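Lambda phage protein with carbohydrate-binding module (Shewanella oneidensis, PDB 2A5Z) is of unknown function but binds magnesium and has a jelly-roll fold with a carbohydrate-binding module, so may recognise carbohydrate. Local coordinates at residues Tyr123-Ser128 and Ser182-Cys187; Gln91-Ser96 and Ile244-Ile249. All blocks are in the same frame, centred on the assembly; numbering follows the deposited sequence.

Contact 1 of 2, residues Tyr123-Ser128 and Ser182-Cys187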
loop_
_atom_site.group_PDB
_atom_site.type_symbol
_atom_site.label_atom_id
_atom_site.label_comp_id
_atom_site.label_asym_id
_atom_site.label_seq_id
_atom_site.Cartn_x
_atom_site.Cartn_y
_atom_site.Cartn_z
ATOM N N TYR C 123 16.130 -12.443 -2.016
ATOM C CA TYR C 123 16.015 -13.805 -2.503
ATOM C C TYR C 123 15.773 -13.716 -3.999
ATOM O O TYR C 123 14.759 -13.145 -4.438
ATOM C CB TYR C 123 14.857 -14.536 -1.811
ATOM C CG TYR C 123 15.049 -14.709 -0.315
ATOM C CD1 TYR C 123 15.289 -15.972 0.238
ATOM C CD2 TYR C 123 15.000 -13.613 0.544
ATOM C CE1 TYR C 123 15.456 -16.134 1.623
ATOM C CE2 TYR C 123 15.178 -13.759 1.926
ATOM C CZ TYR C 123 15.414 -15.022 2.453
ATOM O OH TYR C 123 15.594 -15.165 3.817
ATOM N N PHE C 124 16.703 -14.265 -4.779
ATOM C CA PHE C 124 16.700 -14.071 -6.228
ATOM C C PHE C 124 17.128 -15.312 -6.988
ATOM O O PHE C 124 17.872 -16.151 -6.464
ATOM C CB PHE C 124 17.579 -12.867 -6.624
ATOM C CG PHE C 124 19.057 -13.065 -6.381
ATOM C CD1 PHE C 124 19.890 -13.546 -7.396
ATOM C CD2 PHE C 124 19.623 -12.754 -5.149
ATOM C CE1 PHE C 124 21.247 -13.717 -7.184
ATOM C CE2 PHE C 124 20.989 -12.938 -4.924
ATOM C CZ PHE C 124 21.800 -13.412 -5.951
ATOM N N LYS C 125 16.656 -15.416 -8.231
ATOM C CA LYS C 125 16.960 -16.560 -9.084
ATOM C C LYS C 125 17.691 -16.104 -10.333
ATOM O O LYS C 125 17.233 -15.198 -11.044
ATOM C CB LYS C 125 15.676 -17.309 -9.476
ATOM C CG LYS C 125 15.927 -18.646 -10.194
ATOM C CD LYS C 125 14.641 -19.384 -10.536
ATOM C CE LYS C 125 14.967 -20.775 -11.105
ATOM N NZ LYS C 125 13.768 -21.529 -11.552
ATOM N N THR C 126 18.821 -16.745 -10.609
ATOM C CA THR C 126 19.541 -16.491 -11.849
ATOM C C THR C 126 18.692 -16.907 -13.064
ATOM O O THR C 126 17.869 -17.822 -12.961
ATOM C CB THR C 126 20.915 -17.177 -11.863
ATOM O OG1 THR C 126 20.775 -18.558 -11.507
ATOM C CG2 THR C 126 21.845 -16.483 -10.876
ATOM N N PRO C 127 18.863 -16.205 -14.205
ATOM C CA PRO C 127 18.141 -16.565 -15.430
ATOM C C PRO C 127 18.556 -17.952 -15.948
ATOM O O PRO C 127 19.556 -18.509 -15.481
ATOM C CB PRO C 127 18.558 -15.466 -16.419
ATOM C CG PRO C 127 19.828 -14.908 -15.894
ATOM C CD PRO C 127 19.752 -15.041 -14.406
ATOM N N SER C 128 17.801 -18.501 -16.902
ATOM C CA SER C 128 18.108 -19.822 -17.452
ATOM C C SER C 128 19.303 -19.828 -18.427
ATOM O O SER C 128 19.830 -20.898 -18.775
ATOM C CB SER C 128 16.865 -20.434 -18.101
ATOM O OG SER C 128 16.445 -19.647 -19.195
ATOM N N SER C 182 19.484 -20.737 -13.570
ATOM C CA SER C 182 18.256 -21.258 -12.937
ATOM C C SER C 182 18.457 -21.746 -11.495
ATOM O O SER C 182 18.041 -22.854 -11.131
ATOM C CB SER C 182 17.656 -22.360 -13.799
ATOM O OG SER C 182 17.362 -21.848 -15.088
ATOM N N THR C 183 19.094 -20.911 -10.682
ATOM C CA THR C 183 19.415 -21.279 -9.299
ATOM C C THR C 183 18.991 -20.171 -8.351
ATOM O O THR C 183 19.179 -18.991 -8.648
ATOM C CB THR C 183 20.923 -21.570 -9.137
ATOM O OG1 THR C 183 21.288 -22.646 -10.008
ATOM C CG2 THR C 183 21.282 -21.952 -7.685
ATOM N N TRP C 184 18.431 -20.564 -7.208
ATOM C CA TRP C 184 18.026 -19.625 -6.165
ATOM C C TRP C 184 19.170 -19.309 -5.222
ATOM O O TRP C 184 19.855 -20.219 -4.746
ATOM C CB TRP C 184 16.842 -20.197 -5.382
ATOM C CG TRP C 184 15.576 -20.101 -6.142
ATOM C CD1 TRP C 184 14.958 -21.101 -6.850
ATOM C CD2 TRP C 184 14.763 -18.932 -6.299
ATOM N NE1 TRP C 184 13.804 -20.620 -7.429
ATOM C CE2 TRP C 184 13.664 -19.292 -7.111
ATOM C CE3 TRP C 184 14.857 -17.615 -5.828
ATOM C CZ2 TRP C 184 12.660 -18.378 -7.466
ATOM C CZ3 TRP C 184 13.867 -16.703 -6.185
ATOM C CH2 TRP C 184 12.778 -17.093 -6.995
ATOM N N TYR C 185 19.362 -18.016 -4.959
ATOM C CA TYR C 185 20.454 -17.509 -4.123
ATOM C C TYR C 185 19.874 -16.522 -3.115
ATOM O O TYR C 185 18.780 -15.991 -3.320
ATOM C CB TYR C 185 21.511 -16.786 -4.978
ATOM C CG TYR C 185 22.338 -17.680 -5.871
ATOM C CD1 TYR C 185 23.380 -18.447 -5.347
ATOM C CD2 TYR C 185 22.081 -17.764 -7.240
ATOM C CE1 TYR C 185 24.142 -19.286 -6.163
ATOM C CE2 TYR C 185 22.845 -18.595 -8.073
ATOM C CZ TYR C 185 23.871 -19.351 -7.523
ATOM O OH TYR C 185 24.631 -20.166 -8.325
ATOM N N ILE C 186 20.606 -16.279 -2.032
ATOM C CA ILE C 186 20.249 -15.226 -1.077
ATOM C C ILE C 186 21.452 -14.290 -0.951
ATOM O O ILE C 186 22.596 -14.745 -0.939
ATOM C CB ILE C 186 19.851 -15.812 0.318
ATOM C CG1 ILE C 186 18.857 -16.971 0.165
ATOM C CG2 ILE C 186 19.287 -14.711 1.257
ATOM C CD1 ILE C 186 18.677 -17.829 1.413
ATOM N N CYS C 187 21.202 -12.982 -0.919
ATOM C CA CYS C 187 22.258 -12.017 -0.650
ATOM C C CYS C 187 21.848 -11.071 0.473
ATOM O O CYS C 187 20.742 -10.510 0.461
ATOM C CB CYS C 187 22.641 -11.218 -1.903
ATOM S SG CYS C 187 23.829 -9.869 -1.586
HETATM O O HOH W 1 14.827 -20.842 -14.619
#
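K125 lies over the indole of W184: its CB sits 3.5 Å from the centroid of the W184 six-membered ring, only 3° off the normal, a CH-pi contact over the ring's centre. With CG anti to the backbone N (chi1 -171°) and every later bond extended, the lysine runs on across the same face, CD 3.4 Å from W184 NE1. On this side of the sheet Y123 and I186 lie alongside each other, and I186 CG2 stands over the tyrosine ring. On the other side the F124 ring takes Y185 CB over one face, offset toward the rim; Y185 CB lies 3.5 Å from F124 CZ, while C187 CB meets the edge of the F124 ring. F124 and Y185 form the antiparallel hydrogen-bonded pair, with Y185 N 2.8 Å from F124 O. Beyond the strand end T126 N donates to T183 O; T126 OG1 accepts from T183 N at 3.0 Å and bonds the backbone O of S180, and S182 N reaches P127 O at 2.9 Å. Further out, E84 takes a salt bridge from K125 NZ and a hydrogen bond from W184 NE1, H87 stacks on the indole, and Y123 OH bonds A260 O of the second subunit. The E84 carboxylate thus holds both the lysine and the indole, probably fixing the lysine's course over a ring that also packs against the magnesium ligand D247.

Contact 2 of 2, residues Gln91-Ser96 and Ile244-Ile249. With MG (magnesium ion), chain F.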
loop_
_atom_site.group_PDB
_atom_site.type_symbol
_atom_site.label_atom_id
_atom_site.label_comp_id
_atom_site.label_asym_id
_atom_site.label_seq_id
_atom_site.Cartn_x
_atom_site.Cartn_y
_atom_site.Cartn_z
ATOM N N GLN C 91 8.834 -12.453 -9.361
ATOM C CA GLN C 91 8.770 -11.553 -10.506
ATOM C C GLN C 91 9.947 -11.811 -11.454
ATOM O O GLN C 91 11.074 -11.387 -11.168
ATOM C CB GLN C 91 8.765 -10.083 -10.039
ATOM C CG GLN C 91 8.762 -9.046 -11.161
ATOM C CD GLN C 91 7.514 -9.097 -12.008
ATOM O OE1 GLN C 91 7.487 -9.750 -13.052
ATOM N NE2 GLN C 91 6.466 -8.427 -11.562
ATOM N N PRO C 92 9.692 -12.530 -12.570
ATOM C CA PRO C 92 10.701 -12.697 -13.611
ATOM C C PRO C 92 10.763 -11.447 -14.479
ATOM O O PRO C 92 9.743 -10.760 -14.665
ATOM C CB PRO C 92 10.185 -13.889 -14.428
ATOM C CG PRO C 92 8.992 -14.412 -13.679
ATOM C CD PRO C 92 8.460 -13.247 -12.920
ATOM N N ILE C 93 11.950 -11.158 -15.005
ATOM C CA ILE C 93 12.208 -9.885 -15.680
ATOM C C ILE C 93 12.952 -10.144 -16.997
ATOM O O ILE C 93 13.903 -10.927 -17.039
ATOM C CB ILE C 93 12.993 -8.906 -14.735
ATOM C CG1 ILE C 93 12.189 -8.642 -13.451
ATOM C CG2 ILE C 93 13.314 -7.581 -15.428
ATOM C CD1 ILE C 93 13.034 -8.248 -12.236
ATOM N N VAL C 94 12.493 -9.506 -18.073
ATOM C CA VAL C 94 13.068 -9.712 -19.405
ATOM C C VAL C 94 13.394 -8.365 -20.070
ATOM O O VAL C 94 12.665 -7.377 -19.906
ATOM C CB VAL C 94 12.145 -10.618 -20.286
ATOM C CG1 VAL C 94 12.588 -10.657 -21.740
ATOM C CG2 VAL C 94 12.109 -12.031 -19.736
ATOM N N SER C 95 14.515 -8.328 -20.789
ATOM C CA SER C 95 14.975 -7.127 -21.475
ATOM C C SER C 95 14.021 -6.677 -22.587
ATOM O O SER C 95 13.188 -7.449 -23.060
ATOM C CB SER C 95 16.367 -7.359 -22.061
ATOM O OG SER C 95 16.325 -8.269 -23.146
ATOM N N SER C 96 14.159 -5.417 -22.988
ATOM C CA SER C 96 13.380 -4.846 -24.078
ATOM C C SER C 96 14.317 -4.381 -25.191
ATOM O O SER C 96 15.513 -4.711 -25.199
ATOM C CB SER C 96 12.559 -3.668 -23.561
ATOM O OG SER C 96 13.421 -2.638 -23.112
ATOM N N ILE C 244 17.618 -11.132 -13.771
ATOM C CA ILE C 244 17.476 -11.884 -12.530
ATOM C C ILE C 244 16.044 -11.749 -11.960
ATOM O O ILE C 244 15.503 -10.651 -11.884
ATOM C CB ILE C 244 18.635 -11.531 -11.540
ATOM C CG1 ILE C 244 19.938 -12.200 -12.041
ATOM C CG2 ILE C 244 18.293 -11.924 -10.098
ATOM C CD1 ILE C 244 21.199 -11.940 -11.207
ATOM N N SER C 245 15.430 -12.878 -11.611
ATOM C CA SER C 245 14.085 -12.900 -11.025
ATOM C C SER C 245 14.146 -12.594 -9.539
ATOM O O SER C 245 15.125 -12.920 -8.885
ATOM C CB SER C 245 13.424 -14.265 -11.238
ATOM O OG SER C 245 13.392 -14.606 -12.614
ATOM N N ILE C 246 13.100 -11.971 -9.002
ATOM C CA ILE C 246 13.063 -11.659 -7.561
ATOM C C ILE C 246 11.830 -12.252 -6.861
ATOM O O ILE C 246 10.691 -12.118 -7.335
ATOM C CB ILE C 246 13.262 -10.138 -7.259
ATOM C CG1 ILE C 246 13.325 -9.876 -5.736
ATOM C CG2 ILE C 246 12.211 -9.277 -7.996
ATOM C CD1 ILE C 246 13.980 -8.555 -5.345
ATOM N N ASP C 247 12.106 -12.929 -5.747
ATOM C CA ASP C 247 11.105 -13.546 -4.887
ATOM C C ASP C 247 10.760 -12.584 -3.740
ATOM O O ASP C 247 9.601 -12.338 -3.451
ATOM C CB ASP C 247 11.683 -14.862 -4.327
ATOM C CG ASP C 247 10.790 -15.531 -3.280
ATOM O OD1 ASP C 247 9.567 -15.336 -3.306
ATOM O OD2 ASP C 247 11.315 -16.288 -2.429
ATOM N N LEU C 248 11.781 -12.010 -3.117
ATOM C CA LEU C 248 11.607 -11.386 -1.817
ATOM C C LEU C 248 12.739 -10.410 -1.531
ATOM O O LEU C 248 13.904 -10.703 -1.811
ATOM C CB LEU C 248 11.563 -12.486 -0.739
ATOM C CG LEU C 248 11.543 -12.209 0.769
ATOM C CD1 LEU C 248 10.382 -11.316 1.147
ATOM C CD2 LEU C 248 11.464 -13.523 1.532
ATOM N N ILE C 249 12.382 -9.254 -0.978
ATOM C CA ILE C 249 13.359 -8.290 -0.488
ATOM C C ILE C 249 12.949 -7.857 0.919
ATOM O O ILE C 249 11.761 -7.771 1.214
ATOM C CB ILE C 249 13.525 -7.073 -1.468
ATOM C CG1 ILE C 249 14.735 -6.208 -1.079
ATOM C CG2 ILE C 249 12.218 -6.262 -1.604
ATOM C CD1 ILE C 249 15.179 -5.221 -2.165
HETATM MG MG MG F . 8.039 -13.809 -3.224
HETATM O O HOH W 2 13.949 -13.310 -14.697
#
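Q91 and I246 form a single antiparallel bridge, a hydrogen-bonded pair in which Q91 N lies 2.8 Å from I246 O and I246 N 3.0 Å from Q91 O. I246 holds CG1 anti to its backbone N (chi1 -176°), which leaves the CG2 branch between N and the carbonyl carbon, 4.1 Å from Q91 CB. I93 turns CG1 beside its own N, and its extended outer bond brings CD1 to 3.5 Å from I244 O. S245 sets its hydroxyl against P92, OG 3.4 Å from P92 CA, and a water accepts from I93 N and lies close to S245 OG, at a distance short enough to be doubtful. D247 follows at the corner of the chain, part of a classic beta bulge with L248 opposite Y123; its O and OD1 both bind magnesium at 2.2 Å, and D54, F88 and G89 supply further ligands. D247 OD2 bonds H87 and pairs with R259 of the second subunit. The bridge lies between two sheets: strand 90-94 pairs with 77-78, strand 245-254 lies between 48-53 and 119-125, and I244 and I246 pack on F230 of strand 230-234.

How the contacts relate
Both contacts are largely buried and meet at neighbouring strands 119-125 and 245-254 of one sheet, with contact 1 nested in the chain loop that contact 2 closes. Contact 1 is a regular strand pairing, broad and rich in aromatic rings, which reaches the surface at S128 and S182. Contact 2 is much smaller, a single backbone bridge flanked by aliphatic side chains and a serine, with a metal ligand at its far end. The two touch directly: Y123 N and L248 O are 2.8 Å apart, a probable hydrogen bond, and F124 CB packs on S245 O. Both also reach the second subunit, so the magnesium corner adjoins the subunit interface.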